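Local coordinates for protein monooxygenase (Agrobacterium tumefaciens, PDB 2I7G) that probably acts as a monooxygenase of the luciferase-like family, an oxidoreductase with a TIM-barrel fold, at residues B[216-222]-B[251-257]; B[23-29]-B[329-335]; B[113-118]-B[185-189]. All coordinates share one frame; numbering follows the deposited sequence. Where two conformers were deposited one is given.

Contact 1. Residues B[216-222]-B[251-257]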
loop_
_atom_site.group_PDB
_atom_site.type_symbol
_atom_site.label_atom_id
_atom_site.label_comp_id
_atom_site.label_asym_id
_atom_site.label_seq_id
_atom_site.Cartn_x
_atom_site.Cartn_y
_atom_site.Cartn_z
ATOM N N PRO B 216 -7.335 -20.222 -10.986
ATOM C CA PRO B 216 -8.468 -20.424 -10.065
ATOM C C PRO B 216 -9.515 -19.322 -10.295
ATOM O O PRO B 216 -9.168 -18.207 -10.714
ATOM C CB PRO B 216 -7.868 -20.218 -8.653
ATOM C CG PRO B 216 -6.381 -20.125 -8.835
ATOM C CD PRO B 216 -6.059 -19.965 -10.281
ATOM N N VAL B 217 -10.776 -19.664 -10.072
ATOM C CA VAL B 217 -11.881 -18.752 -10.346
ATOM C C VAL B 217 -12.747 -18.573 -9.107
ATOM O O VAL B 217 -12.976 -19.529 -8.330
ATOM C CB VAL B 217 -12.758 -19.181 -11.551
ATOM C CG1 VAL B 217 -11.950 -19.070 -12.844
ATOM C CG2 VAL B 217 -13.309 -20.625 -11.383
ATOM N N ALA B 218 -13.234 -17.353 -8.918
ATOM C CA ALA B 218 -14.157 -17.064 -7.792
ATOM C C ALA B 218 -15.445 -16.530 -8.403
ATOM O O ALA B 218 -15.432 -15.468 -9.027
ATOM C CB ALA B 218 -13.535 -16.021 -6.845
ATOM N N LEU B 219 -16.532 -17.262 -8.219
ATOM C CA LEU B 219 -17.822 -16.915 -8.772
ATOM C C LEU B 219 -18.702 -16.135 -7.774
ATOM O O LEU B 219 -19.008 -16.627 -6.678
ATOM C CB LEU B 219 -18.538 -18.210 -9.123
ATOM C CG LEU B 219 -19.891 -18.067 -9.792
ATOM C CD1 LEU B 219 -19.864 -17.210 -11.102
ATOM C CD2 LEU B 219 -20.348 -19.506 -10.088
ATOM N N ALA B 220 -19.145 -14.949 -8.171
ATOM C CA ALA B 220 -20.139 -14.196 -7.362
ATOM C C ALA B 220 -21.551 -14.789 -7.547
ATOM O O ALA B 220 -22.040 -14.929 -8.677
ATOM C CB ALA B 220 -20.104 -12.709 -7.726
ATOM N N ILE B 221 -22.188 -15.187 -6.443
ATOM C CA ILE B 221 -23.540 -15.782 -6.492
ATOM C C ILE B 221 -24.542 -14.680 -6.167
ATOM O O ILE B 221 -24.739 -14.317 -5.000
ATOM C CB ILE B 221 -23.733 -16.954 -5.487
ATOM C CG1 ILE B 221 -22.630 -18.028 -5.631
ATOM C CG2 ILE B 221 -25.189 -17.564 -5.591
ATOM C CD1 ILE B 221 -22.496 -18.602 -7.022
ATOM N N ILE B 222 -25.125 -14.094 -7.204
ATOM C CA ILE B 222 -26.007 -12.949 -6.996
ATOM C C ILE B 222 -27.359 -13.241 -7.645
ATOM O O ILE B 222 -27.438 -13.431 -8.860
ATOM C CB ILE B 222 -25.335 -11.631 -7.508
ATOM C CG1 ILE B 222 -24.058 -11.377 -6.652
ATOM C CG2 ILE B 222 -26.340 -10.458 -7.544
ATOM C CD1 ILE B 222 -23.484 -9.972 -6.630
ATOM N N ARG B 251 -8.836 -24.275 -9.162
ATOM C CA ARG B 251 -9.438 -24.043 -7.841
ATOM C C ARG B 251 -10.691 -23.230 -8.092
ATOM O O ARG B 251 -10.724 -22.395 -9.007
ATOM C CB ARG B 251 -8.505 -23.258 -6.895
ATOM C CG ARG B 251 -7.103 -23.856 -6.646
ATOM C CD ARG B 251 -7.128 -24.906 -5.545
ATOM N NE ARG B 251 -5.809 -25.488 -5.319
ATOM C CZ ARG B 251 -5.349 -26.578 -5.927
ATOM N NH1 ARG B 251 -4.130 -27.024 -5.651
ATOM N NH2 ARG B 251 -6.101 -27.228 -6.808
ATOM N N THR B 252 -11.726 -23.470 -7.290
ATOM C CA THR B 252 -12.945 -22.697 -7.417
ATOM C C THR B 252 -13.369 -22.159 -6.063
ATOM O O THR B 252 -13.194 -22.802 -5.009
ATOM C CB THR B 252 -14.088 -23.538 -8.052
ATOM O OG1 THR B 252 -14.315 -24.697 -7.245
ATOM C CG2 THR B 252 -13.727 -23.985 -9.520
ATOM N N SER B 253 -13.979 -20.985 -6.085
ATOM C CA SER B 253 -14.534 -20.382 -4.887
ATOM C C SER B 253 -15.945 -19.900 -5.243
ATOM O O SER B 253 -16.254 -19.551 -6.414
ATOM C CB SER B 253 -13.668 -19.157 -4.476
ATOM O OG SER B 253 -14.181 -18.607 -3.284
ATOM N N ILE B 254 -16.799 -19.843 -4.231
ATOM C CA ILE B 254 -18.028 -19.057 -4.378
ATOM C C ILE B 254 -17.984 -17.880 -3.405
ATOM O O ILE B 254 -17.538 -18.016 -2.246
ATOM C CB ILE B 254 -19.323 -19.893 -4.262
ATOM C CG1 ILE B 254 -19.517 -20.443 -2.830
ATOM C CG2 ILE B 254 -19.369 -21.014 -5.384
ATOM C CD1 ILE B 254 -20.830 -21.256 -2.633
ATOM N N ASN B 255 -18.421 -16.721 -3.889
ATOM C CA ASN B 255 -18.385 -15.477 -3.126
ATOM C C ASN B 255 -19.849 -15.066 -2.942
ATOM O O ASN B 255 -20.529 -14.802 -3.916
ATOM C CB ASN B 255 -17.687 -14.388 -3.933
ATOM C CG ASN B 255 -16.201 -14.638 -4.133
ATOM O OD1 ASN B 255 -15.649 -15.653 -3.730
ATOM N ND2 ASN B 255 -15.552 -13.680 -4.803
ATOM N N VAL B 256 -20.320 -15.043 -1.702
ATOM C CA VAL B 256 -21.737 -14.853 -1.436
ATOM C C VAL B 256 -21.949 -13.773 -0.361
ATOM O O VAL B 256 -21.036 -13.474 0.445
ATOM C CB VAL B 256 -22.387 -16.187 -0.947
ATOM C CG1 VAL B 256 -22.091 -17.303 -1.926
ATOM C CG2 VAL B 256 -21.904 -16.595 0.473
ATOM N N HIS B 257 -23.168 -13.248 -0.330
ATOM C CA HIS B 257 -23.569 -12.342 0.733
ATOM C C HIS B 257 -24.294 -13.119 1.805
ATOM O O HIS B 257 -24.935 -14.133 1.520
ATOM C CB HIS B 257 -24.458 -11.239 0.181
ATOM C CG HIS B 257 -23.748 -10.366 -0.804
ATOM N ND1 HIS B 257 -24.057 -10.353 -2.149
ATOM C CD2 HIS B 257 -22.694 -9.528 -0.653
ATOM C CE1 HIS B 257 -23.244 -9.516 -2.777
ATOM N NE2 HIS B 257 -22.424 -8.989 -1.891
HETATM O O HOH W 1 -25.104 -13.980 -2.297
#
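Val217-Ala220 and Thr252-Asn255 pair as adjacent parallel strands in the wall of the TIM barrel, the two strands of one beta-alpha-beta unit whose linking helix is 230-242. Their short axes approach to 4.5 Å and diverge by 27°, the twist expected in a curled sheet. The backbone bonds alternate in the parallel manner: Val217, Leu219 and Ile221 give their N-H groups to the carbonyls of Arg251, Ser253 and Asn255, while the N-H groups of Ser253 and Asn255 return to Val217 and Leu219. A nearly straight bond, Ile221 N to Asn255 O at 3.0 Å, is the last direct one between the two segments. Beyond it the strands part, and a water takes over, donating to Ile221 O at 2.7 Å and accepting from His257 N at 2.9 Å.

Side chains fall alternately on two faces. On one, Val217 and Thr252 lie side by side with their CG2 methyls 3.9 Å apart. Farther along, Ile221 CG1 stands beside its own backbone N, anti to the carbonyl carbon (chi1 -53°), and from there it runs alongside Val256, meeting its CG1 at 3.8 Å, and also rests on Ile254 CB. On the other face the small Ala218 CB packs against Ser253 CB, and the flat amide of Asn255 lies against the same methyl, CG to CB 4.0 Å. At the far end Ile222 CD1 touches the His257 ring at its edge, 3.9 Å from CE1; the ND1 of that ring is hydrogen-bonded to Arg286.

Helix 230-242 covers the face of Val217, Leu219 and Thr252 with Tyr236, Leu232 and Phe233. Strand 196-200 flanks 217-220, strand 329-333 flanks 252-257, and helix 279-286 packs on Ile222 and His257.

Contact 2. Residues B[23-29]-B[329-335]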
loop_
_atom_site.group_PDB
_atom_site.type_symbol
_atom_site.label_atom_id
_atom_site.label_comp_id
_atom_site.label_asym_id
_atom_site.label_seq_id
_atom_site.Cartn_x
_atom_site.Cartn_y
_atom_site.Cartn_z
ATOM N N GLU B 23 -11.662 -24.043 2.261
ATOM C CA GLU B 23 -11.180 -22.840 2.894
ATOM C C GLU B 23 -12.370 -21.918 3.157
ATOM O O GLU B 23 -13.166 -21.658 2.234
ATOM C CB GLU B 23 -10.227 -22.082 1.960
ATOM C CG GLU B 23 -8.805 -22.621 1.912
ATOM C CD GLU B 23 -7.933 -21.724 1.021
ATOM O OE1 GLU B 23 -8.354 -21.481 -0.139
ATOM O OE2 GLU B 23 -6.845 -21.274 1.482
ATOM N N LEU B 24 -12.501 -21.399 4.375
ATOM C CA LEU B 24 -13.638 -20.504 4.662
ATOM C C LEU B 24 -13.156 -19.122 5.042
ATOM O O LEU B 24 -12.330 -18.977 5.944
ATOM C CB LEU B 24 -14.518 -21.032 5.800
ATOM C CG LEU B 24 -15.177 -22.419 5.741
ATOM C CD1 LEU B 24 -16.042 -22.607 4.523
ATOM C CD2 LEU B 24 -14.186 -23.584 5.953
ATOM N N GLY B 25 -13.702 -18.115 4.375
ATOM C CA GLY B 25 -13.248 -16.771 4.591
ATOM C C GLY B 25 -14.324 -15.712 4.529
ATOM O O GLY B 25 -15.536 -16.005 4.374
ATOM N N LEU B 26 -13.848 -14.478 4.600
ATOM C CA LEU B 26 -14.700 -13.276 4.618
ATOM C C LEU B 26 -14.180 -12.327 3.553
ATOM O O LEU B 26 -12.983 -12.364 3.231
ATOM C CB LEU B 26 -14.582 -12.518 5.944
ATOM C CG LEU B 26 -15.278 -13.185 7.149
ATOM C CD1 LEU B 26 -14.708 -12.704 8.500
ATOM C CD2 LEU B 26 -16.781 -12.971 7.029
ATOM N N TYR B 27 -15.072 -11.505 3.017
ATOM C CA TYR B 27 -14.619 -10.321 2.234
ATOM C C TYR B 27 -15.506 -9.128 2.501
ATOM O O TYR B 27 -16.661 -9.307 2.904
ATOM C CB TYR B 27 -14.439 -10.619 0.747
ATOM C CG TYR B 27 -15.699 -10.845 -0.063
ATOM C CD1 TYR B 27 -16.075 -9.936 -1.065
ATOM C CD2 TYR B 27 -16.507 -11.969 0.154
ATOM C CE1 TYR B 27 -17.214 -10.154 -1.835
ATOM C CE2 TYR B 27 -17.675 -12.181 -0.600
ATOM C CZ TYR B 27 -18.018 -11.258 -1.582
ATOM O OH TYR B 27 -19.152 -11.473 -2.335
ATOM N N THR B 28 -15.001 -7.915 2.269
ATOM C CA THR B 28 -15.819 -6.711 2.475
ATOM C C THR B 28 -15.276 -5.622 1.555
ATOM O O THR B 28 -14.104 -5.706 1.098
ATOM C CB THR B 28 -15.855 -6.268 3.971
ATOM O OG1 THR B 28 -16.671 -5.086 4.155
ATOM C CG2 THR B 28 -14.444 -5.953 4.477
ATOM N N PHE B 29 -16.120 -4.607 1.347
ATOM C CA PHE B 29 -15.769 -3.417 0.610
ATOM C C PHE B 29 -15.482 -2.241 1.540
ATOM O O PHE B 29 -15.054 -1.161 1.056
ATOM C CB PHE B 29 -16.902 -3.035 -0.370
ATOM C CG PHE B 29 -17.211 -4.101 -1.404
ATOM C CD1 PHE B 29 -16.279 -5.093 -1.716
ATOM C CD2 PHE B 29 -18.438 -4.094 -2.072
ATOM C CE1 PHE B 29 -16.545 -6.064 -2.699
ATOM C CE2 PHE B 29 -18.737 -5.047 -3.030
ATOM C CZ PHE B 29 -17.800 -6.058 -3.351
ATOM N N ARG B 329 -13.182 -23.187 -1.936
ATOM C CA ARG B 329 -13.150 -22.022 -1.100
ATOM C C ARG B 329 -14.564 -21.403 -1.052
ATOM O O ARG B 329 -15.305 -21.487 -2.031
ATOM C CB ARG B 329 -12.074 -21.046 -1.639
ATOM C CG ARG B 329 -12.054 -19.686 -0.919
ATOM C CD ARG B 329 -10.949 -18.763 -1.505
ATOM N NE ARG B 329 -9.606 -19.189 -1.132
ATOM C CZ ARG B 329 -8.487 -18.472 -1.388
ATOM N NH1 ARG B 329 -8.548 -17.319 -2.030
ATOM N NH2 ARG B 329 -7.323 -18.913 -0.969
ATOM N N PHE B 330 -14.906 -20.825 0.097
ATOM C CA PHE B 330 -16.200 -20.171 0.344
ATOM C C PHE B 330 -15.902 -18.840 0.996
ATOM O O PHE B 330 -15.297 -18.818 2.080
ATOM C CB PHE B 330 -17.090 -21.039 1.264
ATOM C CG PHE B 330 -18.354 -20.372 1.696
ATOM C CD1 PHE B 330 -19.498 -20.438 0.881
ATOM C CD2 PHE B 330 -18.419 -19.661 2.912
ATOM C CE1 PHE B 330 -20.686 -19.800 1.244
ATOM C CE2 PHE B 330 -19.637 -19.060 3.321
ATOM C CZ PHE B 330 -20.762 -19.110 2.470
ATOM N N LEU B 331 -16.326 -17.727 0.381
ATOM C CA LEU B 331 -16.092 -16.396 0.917
ATOM C C LEU B 331 -17.419 -15.675 1.188
ATOM O O LEU B 331 -18.270 -15.572 0.305
ATOM C CB LEU B 331 -15.269 -15.535 -0.060
ATOM C CG LEU B 331 -13.812 -15.892 -0.340
ATOM C CD1 LEU B 331 -13.183 -14.667 -1.100
ATOM C CD2 LEU B 331 -13.032 -16.228 0.972
ATOM N N LEU B 332 -17.564 -15.166 2.406
ATOM C CA LEU B 332 -18.838 -14.590 2.841
ATOM C C LEU B 332 -18.668 -13.085 3.051
ATOM O O LEU B 332 -17.732 -12.677 3.778
ATOM C CB LEU B 332 -19.196 -15.274 4.173
ATOM C CG LEU B 332 -20.504 -14.806 4.798
ATOM C CD1 LEU B 332 -21.723 -15.057 3.869
ATOM C CD2 LEU B 332 -20.713 -15.437 6.268
ATOM N N GLN B 333 -19.571 -12.276 2.493
ATOM C CA GLN B 333 -19.561 -10.819 2.720
ATOM C C GLN B 333 -20.743 -10.480 3.636
ATOM O O GLN B 333 -21.909 -10.575 3.219
ATOM C CB GLN B 333 -19.632 -10.049 1.394
ATOM C CG GLN B 333 -19.718 -8.532 1.607
ATOM C CD GLN B 333 -19.652 -7.733 0.303
ATOM O OE1 GLN B 333 -18.751 -7.919 -0.522
ATOM N NE2 GLN B 333 -20.534 -6.815 0.160
HETATM N N MSE B 334 -20.429 -10.149 4.890
HETATM C CA MSE B 334 -21.429 -9.760 5.904
HETATM C C MSE B 334 -21.403 -8.248 6.133
HETATM O O MSE B 334 -22.451 -7.588 6.256
HETATM C CB MSE B 334 -21.126 -10.448 7.251
HETATM C CG MSE B 334 -20.979 -11.955 7.190
HETATM SE SE MSE B 334 -20.802 -12.789 8.977
HETATM C CE MSE B 334 -19.136 -12.000 9.522
ATOM N N ALA B 335 -20.189 -7.697 6.230
ATOM C CA ALA B 335 -20.027 -6.279 6.631
ATOM C C ALA B 335 -20.397 -5.433 5.405
ATOM O O ALA B 335 -19.553 -5.194 4.508
ATOM C CB ALA B 335 -18.597 -6.017 7.083
HETATM O O HOH W 2 -17.680 -9.357 5.589
HETATM O O HOH W 3 -18.915 -4.749 1.922
#
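Glu23 and Arg329 form a salt bridge at the start of two parallel barrel strands, 23-28 and 329-333. Arg329 comes side-on, giving both NE (2.8 Å) and NH2 (2.9 Å) to the single oxygen Glu23 OE1. Both reach it from the same face of the carboxylate, whose plane is turned 42° from the guanidinium; the bond to OE2 is weak. Arg329 NH1 also pairs with Glu128.

Backbone bonds join Glu23 and Phe330, Gly25 and Phe330, Gly25 and Leu332, and Tyr27 and Leu332. Where the pairing ends, one water links Tyr27 O with Met334 N and another Phe29 N with Ala335 O. Thr28 OG1 donates to Ala335 O at 2.9 Å, in the carbonyl plane on a lone pair.

Among apolar contacts, Gln333 CB sits over one face of the Tyr27 ring as a CH-pi contact, 3.7 Å from the centroid. Leu331 CB meets Tyr27 CD2 at 3.8 Å, and the Leu331 CD2 methyl lies on Gly25 CA at 3.7 Å. On the other face Leu24 CD1 reaches Phe330 CB.

Charge is gathered at the strands' N-terminal ends, where Arg329 probably helps keep Glu23 and Glu128 ionised, while aromatic and amide groups pack at the C-terminal ends.

Contact 3. Residues B[113-118]-B[185-189]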
loop_
_atom_site.group_PDB
_atom_site.type_symbol
_atom_site.label_atom_id
_atom_site.label_comp_id
_atom_site.label_asym_id
_atom_site.label_seq_id
_atom_site.Cartn_x
_atom_site.Cartn_y
_atom_site.Cartn_z
ATOM N N PHE B 113 1.646 -5.792 -8.734
ATOM C CA PHE B 113 2.549 -6.866 -8.342
ATOM C C PHE B 113 3.473 -6.430 -7.210
ATOM O O PHE B 113 3.677 -7.175 -6.262
ATOM C CB PHE B 113 3.377 -7.362 -9.526
ATOM C CG PHE B 113 4.270 -8.538 -9.184
ATOM C CD1 PHE B 113 3.738 -9.822 -8.997
ATOM C CD2 PHE B 113 5.617 -8.350 -8.998
ATOM C CE1 PHE B 113 4.573 -10.910 -8.654
ATOM C CE2 PHE B 113 6.459 -9.443 -8.699
ATOM C CZ PHE B 113 5.924 -10.709 -8.513
ATOM N N GLN B 114 4.027 -5.225 -7.312
ATOM C CA GLN B 114 4.949 -4.720 -6.278
ATOM C C GLN B 114 4.243 -4.546 -4.937
ATOM O O GLN B 114 4.781 -4.910 -3.872
ATOM C CB GLN B 114 5.580 -3.385 -6.716
ATOM C CG GLN B 114 6.556 -3.563 -7.892
ATOM C CD GLN B 114 7.163 -2.262 -8.312
ATOM O OE1 GLN B 114 6.483 -1.246 -8.422
ATOM N NE2 GLN B 114 8.465 -2.295 -8.572
ATOM N N GLN B 115 3.034 -4.016 -4.977
ATOM C CA GLN B 115 2.270 -3.816 -3.752
ATOM C C GLN B 115 1.923 -5.145 -3.061
ATOM O O GLN B 115 2.189 -5.336 -1.856
ATOM C CB GLN B 115 1.012 -2.983 -4.041
ATOM C CG GLN B 115 1.309 -1.494 -4.412
ATOM C CD GLN B 115 0.158 -0.911 -5.248
ATOM O OE1 GLN B 115 -0.932 -1.484 -5.301
ATOM N NE2 GLN B 115 0.420 0.205 -5.931
ATOM N N PHE B 116 1.414 -6.105 -3.833
ATOM C CA PHE B 116 1.046 -7.396 -3.230
ATOM C C PHE B 116 2.286 -8.249 -2.877
ATOM O O PHE B 116 2.218 -9.027 -1.920
ATOM C CB PHE B 116 0.059 -8.158 -4.105
ATOM C CG PHE B 116 -1.336 -7.615 -4.010
ATOM C CD1 PHE B 116 -2.236 -8.162 -3.092
ATOM C CD2 PHE B 116 -1.728 -6.530 -4.792
ATOM C CE1 PHE B 116 -3.570 -7.606 -2.982
ATOM C CE2 PHE B 116 -3.049 -5.989 -4.722
ATOM C CZ PHE B 116 -3.959 -6.532 -3.794
ATOM N N SER B 117 3.395 -8.096 -3.619
ATOM C CA SER B 117 4.668 -8.741 -3.247
ATOM C C SER B 117 5.144 -8.176 -1.893
ATOM O O SER B 117 5.647 -8.906 -1.042
ATOM C CB SER B 117 5.734 -8.549 -4.337
ATOM O OG SER B 117 5.435 -9.358 -5.462
ATOM N N THR B 118 4.945 -6.871 -1.687
ATOM C CA THR B 118 5.306 -6.247 -0.404
ATOM C C THR B 118 4.425 -6.816 0.733
ATOM O O THR B 118 4.919 -7.170 1.799
ATOM C CB THR B 118 5.233 -4.721 -0.528
ATOM O OG1 THR B 118 6.177 -4.290 -1.529
ATOM C CG2 THR B 118 5.642 -4.071 0.802
ATOM N N VAL B 185 11.663 -6.585 -11.623
ATOM C CA VAL B 185 10.574 -5.987 -10.842
ATOM C C VAL B 185 10.723 -6.438 -9.399
ATOM O O VAL B 185 10.712 -7.638 -9.124
ATOM C CB VAL B 185 9.170 -6.333 -11.384
ATOM C CG1 VAL B 185 8.074 -5.712 -10.489
ATOM C CG2 VAL B 185 9.053 -5.810 -12.844
ATOM N N TYR B 186 10.873 -5.470 -8.487
ATOM C CA TYR B 186 11.258 -5.753 -7.095
ATOM C C TYR B 186 10.230 -5.118 -6.121
ATOM O O TYR B 186 9.575 -4.121 -6.468
ATOM C CB TYR B 186 12.676 -5.167 -6.824
ATOM C CG TYR B 186 13.669 -5.778 -7.779
ATOM C CD1 TYR B 186 14.053 -7.111 -7.642
ATOM C CD2 TYR B 186 14.087 -5.065 -8.907
ATOM C CE1 TYR B 186 14.926 -7.714 -8.579
ATOM C CE2 TYR B 186 14.965 -5.644 -9.853
ATOM C CZ TYR B 186 15.348 -6.966 -9.685
ATOM O OH TYR B 186 16.174 -7.507 -10.638
ATOM N N PRO B 187 10.106 -5.654 -4.884
ATOM C CA PRO B 187 10.815 -6.818 -4.381
ATOM C C PRO B 187 10.133 -8.115 -4.819
ATOM O O PRO B 187 8.920 -8.125 -5.122
ATOM C CB PRO B 187 10.687 -6.679 -2.852
ATOM C CG PRO B 187 9.330 -6.069 -2.661
ATOM C CD PRO B 187 9.194 -5.087 -3.862
ATOM N N ARG B 188 10.908 -9.198 -4.843
ATOM C CA ARG B 188 10.330 -10.507 -5.164
ATOM C C ARG B 188 9.526 -10.996 -3.945
ATOM O O ARG B 188 9.907 -10.733 -2.800
ATOM C CB ARG B 188 11.438 -11.522 -5.514
ATOM C CG ARG B 188 12.350 -11.085 -6.673
ATOM C CD ARG B 188 11.509 -10.586 -7.845
ATOM N NE ARG B 188 10.640 -11.634 -8.396
ATOM C CZ ARG B 188 9.753 -11.440 -9.374
ATOM N NH1 ARG B 188 9.544 -10.211 -9.875
ATOM N NH2 ARG B 188 9.065 -12.495 -9.834
ATOM N N PRO B 189 8.376 -11.642 -4.182
ATOM C CA PRO B 189 7.603 -12.120 -3.033
ATOM C C PRO B 189 8.239 -13.309 -2.372
ATOM O O PRO B 189 9.268 -13.833 -2.866
ATOM C CB PRO B 189 6.262 -12.523 -3.649
ATOM C CG PRO B 189 6.548 -12.862 -5.042
ATOM C CD PRO B 189 7.709 -11.942 -5.464
#
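Phe113-Thr118, part of helix 109-122, is crossed by the extended loop Val185-Pro189, which is closest to the helix backbone at Ser117 and Pro189 (CA to CA 4.5 Å) and contains a cis peptide bond before Pro187.

Phe113 makes the largest single contribution. With CG anti to the backbone N (chi1 -176°), its ring leaves the helix toward the loop and is met by three loop residues: Val185 CG1 at the ring edge, 3.9 Å from CD2; Pro189 CD, 3.7 Å from CZ; and the guanidinium of Arg188, which turns a face toward CZ. The two planes are 38° apart, and NH1 comes to 3.4 Å from Phe113 CE2. Ser117 OG lies over the ring centre, bonded to Phe113 O and touching Pro189 CD. Arg188 is held there by curling back on its own loop, where NH1 gives a bond to Val185 O at 2.9 Å lying in the guanidinium plane; NH2 is bonded to Leu164 O of helix 150-166.

Gln114 CG lies across Val185 CG1 at 3.7 Å, and NE2 makes a weak bond to Tyr186 O at 3.0 Å, an oxygen that also accepts from Ser79 of the second subunit. One turn along the helix from Phe113, Ser117 CB sits 3.3 Å from Pro187 O, and Pro187 CG packs on Thr118 OG1, bonded back to Gln114 O.

His72, Arg73 and Ser79 of the second subunit pack on Gln114, Tyr186 and Pro187, and Gln115 meets its own counterpart. This is a proline-rich loop laid on an outer helix of a TIM barrel, forming with it part of a dimer interface.

Contacts 1 and 2 belong to one curled parallel sheet, their centres 10 Å apart. Strands 252-260 and 329-333 are neighbours, so 217-220, 252-260, 329-333 and 23-28 form a continuous part of the barrel wall, joined between the contacts by probable bonds such as Val256 O to Gln333 N. Contact 2 pairs the first strand of the chain with the last, closing the barrel; contacts 3 and 1 follow one another in the sequence between. Contact 3 lies apart, about 26 Å from contact 1 and 25 Å from contact 2 between centres. The first two are strand pairings within the barrel wall; the third packs a loop on an outer helix beside the second subunit.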